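Local coordinates for attaching and effacing protein, pathogenesis factor (Escherichia coli, PDB 4E9L) that probably mediates adhesion of the bacterium to host cells as a member of the intimin/invasin family, this chain being an immunoglobulin-like part of its extracellular region, at residues T108-W113 with T155-L160; S94-N99 with L167-K172. All coordinates share one frame; numbering follows the deposited sequence.

In the fold
Strand 95-99 comes first and is followed directly by strand 108-114, to which it pairs: Ile112 N lies 2.7 Å from Thr97 O, a probable hydrogen bond. After 38 intervening residues the chain returns as strand 153-159 and joins the other edge of strand 108-114, which closes interaction 1. The next strand, 165-173, belongs to a different sheet and meets strand 95-99 in interaction 2. Interaction 1 is therefore nested inside the longer loop closed by interaction 2. One is pairing within a sheet, the other packing between two sheets, and their centres are about 9 Å apart in the same immunoglobulin-like domain. Trp113, ending segment 108-113, packs on interaction 2, its CD2 3.5 Å from Pro171 CB.

Interaction 1: residues T108-W113 with T155-L160; sequences TVTAIW and TAQISL
Val109, Ile158 and Thr108 lose the most surface to the partner strand where strands 108-113 and 155-159 pair antiparallel. Val109 and Ile158 form a hydrogen-bonded pair: Ile158 N donates a hydrogen bond to Val109 O at 2.8 Å, and Val109 N returns a bond to Ile158 O. Their side chains stand side by side on the inward face, Val109 CG1 lying 3.7 Å from Ile158 CB. With chi1 at 61°, that methyl sits between the backbone N and the carbonyl carbon, where it also meets Leu160 CD2 at 3.9 Å. One residue back, Thr108 OG1 donates to Ile158 O at 2.9 Å, coming from 51° above the carbonyl plane, so this oxygen is gripped by two donors. On the outward face Thr110 OG1 donates to Gln157 OE1 at 2.7 Å; the glutamine chain folds at chi2 (-60°) to bring its amide alongside the threonine. Farther along, Ala111 and Ala156 exchange two more backbone bonds, the one from Ala111 N running 2.8 Å to Ala156 O. Mostly polar side chains outside and Val109, Ala111, Ala156 and Ile158 inside mark the central strand pair of a four-stranded antiparallel sheet in an invasin domain 3 fold.

Interaction 2: residues S94-N99 with L167-K172; sequences SSITLN and LDVMPK
Ile96 and Leu98 reach down from strand 95-99 onto Val169 and Pro171, and this buried contact rests on apolar side chains. The CG1 branch of Ile96 is extended, with CG1 anti to the backbone N (chi1 -179°) and CD1 carried on toward the facing strand. That puts CD1 against Val169 CG1 at 3.8 Å, the two side chains crossing at about a right angle, while the same methyl meets Pro171 CD at 3.7 Å. The shorter branch, CG2, comes within 3.6 Å of Val169 O and also touches Pro171 CD. Leu98 is turned differently: a chi1 of -68° sets CG opposite the carbonyl carbon, and both methyls then press on the other branch of the valine from one side, with CD1 and CD2 each 3.7 Å from Val169 CG2. Val169 is thus divided between two neighbours, CG1 serving Ile96 and CG2 serving Leu98. Behind them, Ala183 touches both Ile96 and Leu98, and Leu133 lies against Val169. The strand axes pass 7.8 Å apart at 142°, too far for backbone pairing; side chains from two facing sheets fill the interval, as in the hydrophobic core of an immunoglobulin-like beta-sandwich.

Interaction 1: residues T108-W113 with T155-L160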
loop_
_atom_site.group_PDB
_atom_site.type_symbol
_atom_site.label_atom_id
_atom_site.label_comp_id
_atom_site.label_asym_id
_atom_site.label_seq_id
_atom_site.Cartn_x
_atom_site.Cartn_y
_atom_site.Cartn_z
ATOM N N THR A 108 -10.241 -29.554 11.314
ATOM C CA THR A 108 -9.684 -30.897 11.465
ATOM C C THR A 108 -9.193 -31.445 10.135
ATOM O O THR A 108 -9.659 -31.023 9.078
ATOM C CB THR A 108 -10.705 -31.823 12.192
ATOM O OG1 THR A 108 -10.079 -33.074 12.467
ATOM C CG2 THR A 108 -11.968 -32.063 11.382
ATOM N N VAL A 109 -8.263 -32.398 10.190
ATOM C CA VAL A 109 -7.722 -33.073 9.004
ATOM C C VAL A 109 -7.514 -34.554 9.364
ATOM O O VAL A 109 -7.172 -34.869 10.515
ATOM C CB VAL A 109 -6.467 -32.350 8.416
ATOM C CG1 VAL A 109 -5.315 -32.283 9.419
ATOM C CG2 VAL A 109 -6.018 -32.954 7.083
ATOM N N THR A 110 -7.803 -35.464 8.427
ATOM C CA THR A 110 -7.659 -36.888 8.739
ATOM C C THR A 110 -6.334 -37.386 8.185
ATOM O O THR A 110 -6.006 -37.068 7.057
ATOM C CB THR A 110 -8.848 -37.697 8.191
ATOM O OG1 THR A 110 -10.060 -37.131 8.703
ATOM C CG2 THR A 110 -8.769 -39.187 8.562
ATOM N N ALA A 111 -5.596 -38.185 8.968
ATOM C CA ALA A 111 -4.350 -38.811 8.517
ATOM C C ALA A 111 -4.673 -40.269 8.239
ATOM O O ALA A 111 -5.253 -40.937 9.089
ATOM C CB ALA A 111 -3.275 -38.712 9.594
ATOM N N ILE A 112 -4.304 -40.755 7.053
ATOM C CA ILE A 112 -4.524 -42.129 6.630
ATOM C C ILE A 112 -3.167 -42.728 6.267
ATOM O O ILE A 112 -2.572 -42.373 5.248
ATOM C CB ILE A 112 -5.546 -42.309 5.469
ATOM C CG1 ILE A 112 -6.847 -41.469 5.686
ATOM C CG2 ILE A 112 -5.868 -43.808 5.291
ATOM C CD1 ILE A 112 -6.888 -40.166 4.820
ATOM N N TRP A 113 -2.691 -43.618 7.115
ATOM C CA TRP A 113 -1.411 -44.277 6.942
ATOM C C TRP A 113 -1.654 -45.695 6.426
ATOM O O TRP A 113 -2.405 -46.475 7.031
ATOM C CB TRP A 113 -0.686 -44.276 8.295
ATOM C CG TRP A 113 0.514 -45.164 8.436
ATOM C CD1 TRP A 113 1.455 -45.470 7.486
ATOM C CD2 TRP A 113 0.969 -45.755 9.656
ATOM N NE1 TRP A 113 2.443 -46.258 8.037
ATOM C CE2 TRP A 113 2.169 -46.446 9.369
ATOM C CE3 TRP A 113 0.508 -45.716 10.985
ATOM C CZ2 TRP A 113 2.853 -47.181 10.342
ATOM C CZ3 TRP A 113 1.217 -46.406 11.956
ATOM C CH2 TRP A 113 2.399 -47.097 11.638
ATOM N N THR A 155 -5.915 -44.890 10.829
ATOM C CA THR A 155 -6.427 -43.515 10.704
ATOM C C THR A 155 -6.286 -42.727 12.007
ATOM O O THR A 155 -6.470 -43.298 13.077
ATOM C CB THR A 155 -7.917 -43.538 10.243
ATOM O OG1 THR A 155 -8.645 -44.361 11.129
ATOM C CG2 THR A 155 -8.107 -44.079 8.828
ATOM N N ALA A 156 -5.948 -41.425 11.920
ATOM C CA ALA A 156 -5.875 -40.534 13.088
ATOM C C ALA A 156 -6.495 -39.201 12.729
ATOM O O ALA A 156 -6.405 -38.776 11.581
ATOM C CB ALA A 156 -4.442 -40.344 13.559
ATOM N N GLN A 157 -7.142 -38.550 13.700
ATOM C CA GLN A 157 -7.758 -37.253 13.454
ATOM C C GLN A 157 -6.877 -36.178 14.042
ATOM O O GLN A 157 -6.454 -36.294 15.203
ATOM C CB GLN A 157 -9.177 -37.185 14.075
ATOM C CG GLN A 157 -10.179 -38.203 13.510
ATOM C CD GLN A 157 -10.431 -38.094 12.014
ATOM O OE1 GLN A 157 -10.320 -37.026 11.399
ATOM N NE2 GLN A 157 -10.821 -39.207 11.404
ATOM N N ILE A 158 -6.551 -35.159 13.245
ATOM C CA ILE A 158 -5.740 -34.032 13.732
ATOM C C ILE A 158 -6.640 -32.810 14.003
ATOM O O ILE A 158 -7.356 -32.381 13.102
ATOM C CB ILE A 158 -4.526 -33.687 12.805
ATOM C CG1 ILE A 158 -3.535 -34.873 12.703
ATOM C CG2 ILE A 158 -3.777 -32.429 13.325
ATOM C CD1 ILE A 158 -2.684 -34.884 11.389
ATOM N N SER A 159 -6.636 -32.283 15.233
ATOM C CA SER A 159 -7.375 -31.052 15.565
ATOM C C SER A 159 -6.351 -29.955 15.348
ATOM O O SER A 159 -5.307 -29.959 16.001
ATOM C CB SER A 159 -7.829 -31.047 17.028
ATOM O OG SER A 159 -8.673 -32.156 17.288
ATOM N N LEU A 160 -6.604 -29.076 14.380
ATOM C CA LEU A 160 -5.662 -28.021 14.010
ATOM C C LEU A 160 -5.701 -26.848 14.925
ATOM O O LEU A 160 -6.764 -26.449 15.374
ATOM C CB LEU A 160 -5.899 -27.548 12.563
ATOM C CG LEU A 160 -5.739 -28.632 11.489
ATOM C CD1 LEU A 160 -6.435 -28.225 10.218
ATOM C CD2 LEU A 160 -4.252 -28.957 11.246
#

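Interaction 2: residues S94-N99 with L167-K172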
loop_
_atom_site.group_PDB
_atom_site.type_symbol
_atom_site.label_atom_id
_atom_site.label_comp_id
_atom_site.label_asym_id
_atom_site.label_seq_id
_atom_site.Cartn_x
_atom_site.Cartn_y
_atom_site.Cartn_z
ATOM N N SER A 94 5.340 -48.227 2.480
ATOM C CA SER A 94 4.257 -47.622 3.247
ATOM C C SER A 94 4.085 -46.163 2.895
ATOM O O SER A 94 5.050 -45.493 2.487
ATOM C CB SER A 94 4.527 -47.795 4.741
ATOM O OG SER A 94 4.606 -49.174 5.065
ATOM N N SER A 95 2.857 -45.655 3.055
ATOM C CA SER A 95 2.596 -44.258 2.724
ATOM C C SER A 95 1.620 -43.592 3.681
ATOM O O SER A 95 0.944 -44.251 4.497
ATOM C CB SER A 95 2.086 -44.159 1.283
ATOM O OG SER A 95 0.851 -44.850 1.198
ATOM N N ILE A 96 1.530 -42.277 3.561
ATOM C CA ILE A 96 0.604 -41.505 4.380
ATOM C C ILE A 96 -0.078 -40.429 3.531
ATOM O O ILE A 96 0.585 -39.743 2.737
ATOM C CB ILE A 96 1.262 -40.953 5.684
ATOM C CG1 ILE A 96 0.222 -40.151 6.530
ATOM C CG2 ILE A 96 2.551 -40.128 5.377
ATOM C CD1 ILE A 96 0.534 -39.913 7.949
ATOM N N THR A 97 -1.386 -40.261 3.766
ATOM C CA THR A 97 -2.229 -39.250 3.127
ATOM C C THR A 97 -2.924 -38.411 4.194
ATOM O O THR A 97 -3.335 -38.940 5.232
ATOM C CB THR A 97 -3.237 -39.979 2.177
ATOM O OG1 THR A 97 -2.499 -40.497 1.064
ATOM C CG2 THR A 97 -4.347 -39.076 1.635
ATOM N N LEU A 98 -3.090 -37.109 3.913
ATOM C CA LEU A 98 -3.883 -36.184 4.728
ATOM C C LEU A 98 -5.100 -35.777 3.933
ATOM O O LEU A 98 -4.972 -35.395 2.766
ATOM C CB LEU A 98 -3.096 -34.928 5.150
ATOM C CG LEU A 98 -1.974 -35.165 6.136
ATOM C CD1 LEU A 98 -1.028 -33.951 6.147
ATOM C CD2 LEU A 98 -2.533 -35.453 7.554
ATOM N N ASN A 99 -6.275 -35.847 4.556
ATOM C CA ASN A 99 -7.532 -35.493 3.888
ATOM C C ASN A 99 -8.414 -34.551 4.704
ATOM O O ASN A 99 -8.707 -34.868 5.856
ATOM C CB ASN A 99 -8.298 -36.762 3.507
ATOM C CG ASN A 99 -9.383 -36.502 2.504
ATOM O OD1 ASN A 99 -9.165 -35.850 1.484
ATOM N ND2 ASN A 99 -10.599 -36.929 2.819
ATOM N N LEU A 167 1.694 -28.132 7.077
ATOM C CA LEU A 167 1.583 -29.181 8.082
ATOM C C LEU A 167 2.154 -30.452 7.422
ATOM O O LEU A 167 1.692 -30.849 6.356
ATOM C CB LEU A 167 0.150 -29.419 8.563
ATOM C CG LEU A 167 -0.004 -30.592 9.561
ATOM C CD1 LEU A 167 0.508 -30.202 10.959
ATOM C CD2 LEU A 167 -1.444 -31.062 9.637
ATOM N N ASP A 168 3.202 -31.020 8.014
ATOM C CA ASP A 168 3.854 -32.247 7.548
ATOM C C ASP A 168 3.560 -33.322 8.578
ATOM O O ASP A 168 3.748 -33.086 9.774
ATOM C CB ASP A 168 5.376 -32.049 7.450
ATOM C CG ASP A 168 5.848 -31.113 6.354
ATOM O OD1 ASP A 168 4.989 -30.468 5.709
ATOM O OD2 ASP A 168 7.084 -31.030 6.136
ATOM N N VAL A 169 3.053 -34.469 8.139
ATOM C CA VAL A 169 2.717 -35.574 9.043
ATOM C C VAL A 169 3.450 -36.836 8.601
ATOM O O VAL A 169 3.367 -37.241 7.433
ATOM C CB VAL A 169 1.173 -35.794 9.167
ATOM C CG1 VAL A 169 0.829 -36.869 10.202
ATOM C CG2 VAL A 169 0.451 -34.488 9.502
ATOM N N MET A 170 4.167 -37.454 9.542
ATOM C CA MET A 170 4.892 -38.698 9.300
ATOM C C MET A 170 4.531 -39.723 10.409
ATOM O O MET A 170 4.692 -39.400 11.603
ATOM C CB MET A 170 6.429 -38.415 9.243
ATOM C CG MET A 170 7.333 -39.668 9.294
ATOM S SD MET A 170 7.254 -40.726 7.792
ATOM C CE MET A 170 8.289 -39.780 6.647
ATOM N N PRO A 171 4.060 -40.950 10.068
ATOM C CA PRO A 171 3.885 -41.959 11.126
ATOM C C PRO A 171 5.267 -42.470 11.538
ATOM O O PRO A 171 6.227 -42.427 10.738
ATOM C CB PRO A 171 3.066 -43.057 10.450
ATOM C CG PRO A 171 3.458 -42.964 9.007
ATOM C CD PRO A 171 3.824 -41.531 8.724
ATOM N N LYS A 172 5.380 -42.892 12.795
ATOM C CA LYS A 172 6.621 -43.382 13.366
ATOM C C LYS A 172 6.401 -44.646 14.200
ATOM O O LYS A 172 5.331 -44.853 14.765
ATOM C CB LYS A 172 7.336 -42.274 14.172
ATOM C CG LYS A 172 7.817 -41.081 13.283
ATOM C CD LYS A 172 8.792 -40.183 13.986
ATOM C CE LYS A 172 9.371 -39.150 13.045
ATOM N NZ LYS A 172 9.908 -37.977 13.792
#